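Protein toll (Drosophila melanogaster, PDB 4LXR) serves as the receptor for cleaved, activated Spätzle, signalling in dorsal-ventral patterning of the embryo and in antifungal innate immunity. Local coordinates at residues S718-G723 / I746-E751. Residues are numbered along the deposited sequence; the frame is centred on the assembly and turned at random.
Sequences SVKLSG and IGDRNE
V719 and I746 bring the two backbones together, their CA atoms 5.1 Å apart, and S722 and E751 do so again further along. At the first point the I746 CA-H is directed almost straight at V719 O (CA to O 3.4 Å). From I746 the chain makes a type I turn to R749 and runs on into a short 3-10 segment that includes E751, while 718-723 leaves its strand after K720. D748, in the turn, carries its carboxylate to the backbone just past the strand end. L721 N gives D748 OD1 a nearly linear bond of 3.0 Å, taken on the syn lone pair, and a weak one to D748 OD2. D748 OD2 is gripped by S722 twice, by its N at 2.9 Å and by OG at 2.6 Å, both arriving on one face of the carboxylate, well above its plane. With chi1 of 68°, S722 OG sits between its own N and carbonyl carbon, from where hydroxyl and amide reach the same oxygen. Strand 718-720 is the outermost of the parallel strands in the second, membrane-proximal leucine-rich-repeat block of the Toll ectodomain, and 746-751 belongs to the LRRCT cap that closes it; on the strand's other flank, K720 bonds through its backbone to L692 and I694. With an alanine here instead of D748, the L721 and S722 amides and the S722 hydroxyl would probably lose the carboxylate that accepts from all three, leaving the turn less firmly tied to the strand end. L721 CD1 also meets I746 CG2 at 4.1 Å; L721 packs on M752 as well, and I746 on F738 of helix 733-740. At the far end S722 CB lies 3.7 Å from E751 CB, and one water links G723 N to E751 O.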
loop_
_atom_site.group_PDB
_atom_site.type_symbol
_atom_site.label_atom_id
_atom_site.label_comp_id
_atom_site.label_asym_id
_atom_site.label_seq_id
_atom_site.Cartn_x
_atom_site.Cartn_y
_atom_site.Cartn_z
ATOM N N SER A 718 35.729 37.737 -33.222
ATOM C CA SER A 718 34.642 37.586 -34.188
ATOM C C SER A 718 33.966 38.949 -34.417
ATOM O O SER A 718 33.863 39.750 -33.483
ATOM C CB SER A 718 33.627 36.597 -33.620
ATOM O OG SER A 718 32.546 36.404 -34.497
ATOM N N VAL A 719 33.511 39.216 -35.645
ATOM C CA VAL A 719 32.998 40.544 -36.002
ATOM C C VAL A 719 31.737 40.555 -36.880
ATOM O O VAL A 719 31.597 39.756 -37.805
ATOM C CB VAL A 719 34.046 41.365 -36.798
ATOM C CG1 VAL A 719 33.898 42.838 -36.484
ATOM C CG2 VAL A 719 35.451 40.891 -36.508
ATOM N N LYS A 720 30.853 41.515 -36.640
ATOM C CA LYS A 720 29.777 41.783 -37.591
ATOM C C LYS A 720 29.865 43.219 -38.103
ATOM O O LYS A 720 30.027 44.159 -37.321
ATOM C CB LYS A 720 28.406 41.480 -36.984
ATOM C CG LYS A 720 28.218 39.997 -36.635
ATOM C CD LYS A 720 26.788 39.690 -36.229
ATOM C CE LYS A 720 26.698 38.323 -35.547
ATOM N NZ LYS A 720 25.401 38.103 -34.836
ATOM N N LEU A 721 29.773 43.385 -39.420
ATOM C CA LEU A 721 30.101 44.665 -40.038
ATOM C C LEU A 721 29.068 45.229 -41.015
ATOM O O LEU A 721 29.260 46.341 -41.532
ATOM C CB LEU A 721 31.457 44.569 -40.738
ATOM C CG LEU A 721 32.666 44.248 -39.872
ATOM C CD1 LEU A 721 33.870 43.909 -40.758
ATOM C CD2 LEU A 721 32.961 45.434 -38.955
ATOM N N SER A 722 27.987 44.492 -41.268
ATOM C CA SER A 722 26.999 44.916 -42.264
ATOM C C SER A 722 26.095 46.008 -41.713
ATOM O O SER A 722 26.097 46.281 -40.515
ATOM C CB SER A 722 26.163 43.735 -42.773
ATOM O OG SER A 722 25.310 43.217 -41.760
ATOM N N GLY A 723 25.322 46.633 -42.594
ATOM C CA GLY A 723 24.441 47.712 -42.198
ATOM C C GLY A 723 25.165 49.020 -41.926
ATOM O O GLY A 723 24.589 49.941 -41.358
ATOM N N ILE A 746 33.827 36.974 -39.981
ATOM C CA ILE A 746 32.826 37.965 -40.375
ATOM C C ILE A 746 31.600 37.283 -40.957
ATOM O O ILE A 746 31.521 37.047 -42.171
ATOM C CB ILE A 746 33.368 38.976 -41.423
ATOM C CG1 ILE A 746 34.738 39.518 -41.034
ATOM C CG2 ILE A 746 32.410 40.153 -41.586
ATOM C CD1 ILE A 746 35.377 40.324 -42.161
ATOM N N GLY A 747 30.647 36.973 -40.091
ATOM C CA GLY A 747 29.476 36.201 -40.467
ATOM C C GLY A 747 28.647 36.871 -41.540
ATOM O O GLY A 747 28.111 36.195 -42.416
ATOM N N ASP A 748 28.564 38.199 -41.490
ATOM C CA ASP A 748 27.743 38.952 -42.444
ATOM C C ASP A 748 28.583 39.639 -43.522
ATOM O O ASP A 748 28.248 40.720 -43.995
ATOM C CB ASP A 748 26.852 39.972 -41.715
ATOM C CG ASP A 748 27.657 41.000 -40.920
ATOM O OD1 ASP A 748 28.905 40.896 -40.886
ATOM O OD2 ASP A 748 27.036 41.904 -40.317
ATOM N N ARG A 749 29.672 38.995 -43.917
ATOM C CA ARG A 749 30.564 39.559 -44.922
ATOM C C ARG A 749 29.833 39.881 -46.223
ATOM O O ARG A 749 30.059 40.923 -46.814
ATOM C CB ARG A 749 31.716 38.606 -45.211
ATOM C CG ARG A 749 32.726 39.197 -46.142
ATOM C CD ARG A 749 33.917 38.304 -46.292
ATOM N NE ARG A 749 33.586 37.046 -46.940
ATOM C CZ ARG A 749 34.495 36.197 -47.391
ATOM N NH1 ARG A 749 35.800 36.480 -47.263
ATOM N NH2 ARG A 749 34.102 35.076 -47.980
ATOM N N ASN A 750 28.943 38.992 -46.650
ATOM C CA ASN A 750 28.235 39.161 -47.917
ATOM C C ASN A 750 27.219 40.304 -47.920
ATOM O O ASN A 750 26.795 40.749 -48.986
ATOM C CB ASN A 750 27.547 37.850 -48.343
ATOM C CG ASN A 750 28.537 36.746 -48.687
ATOM O OD1 ASN A 750 29.480 36.949 -49.459
ATOM N ND2 ASN A 750 28.327 35.567 -48.109
ATOM N N GLU A 751 26.843 40.787 -46.736
ATOM C CA GLU A 751 25.866 41.877 -46.616
ATOM C C GLU A 751 26.496 43.257 -46.430
ATOM O O GLU A 751 25.782 44.261 -46.313
ATOM C CB GLU A 751 24.869 41.615 -45.476
ATOM C CG GLU A 751 23.781 40.621 -45.822
ATOM C CD GLU A 751 24.319 39.212 -45.995
ATOM O OE1 GLU A 751 24.989 38.712 -45.062
ATOM O OE2 GLU A 751 24.087 38.615 -47.071
HETATM O O HOH W 1 24.411 46.872 -45.218
#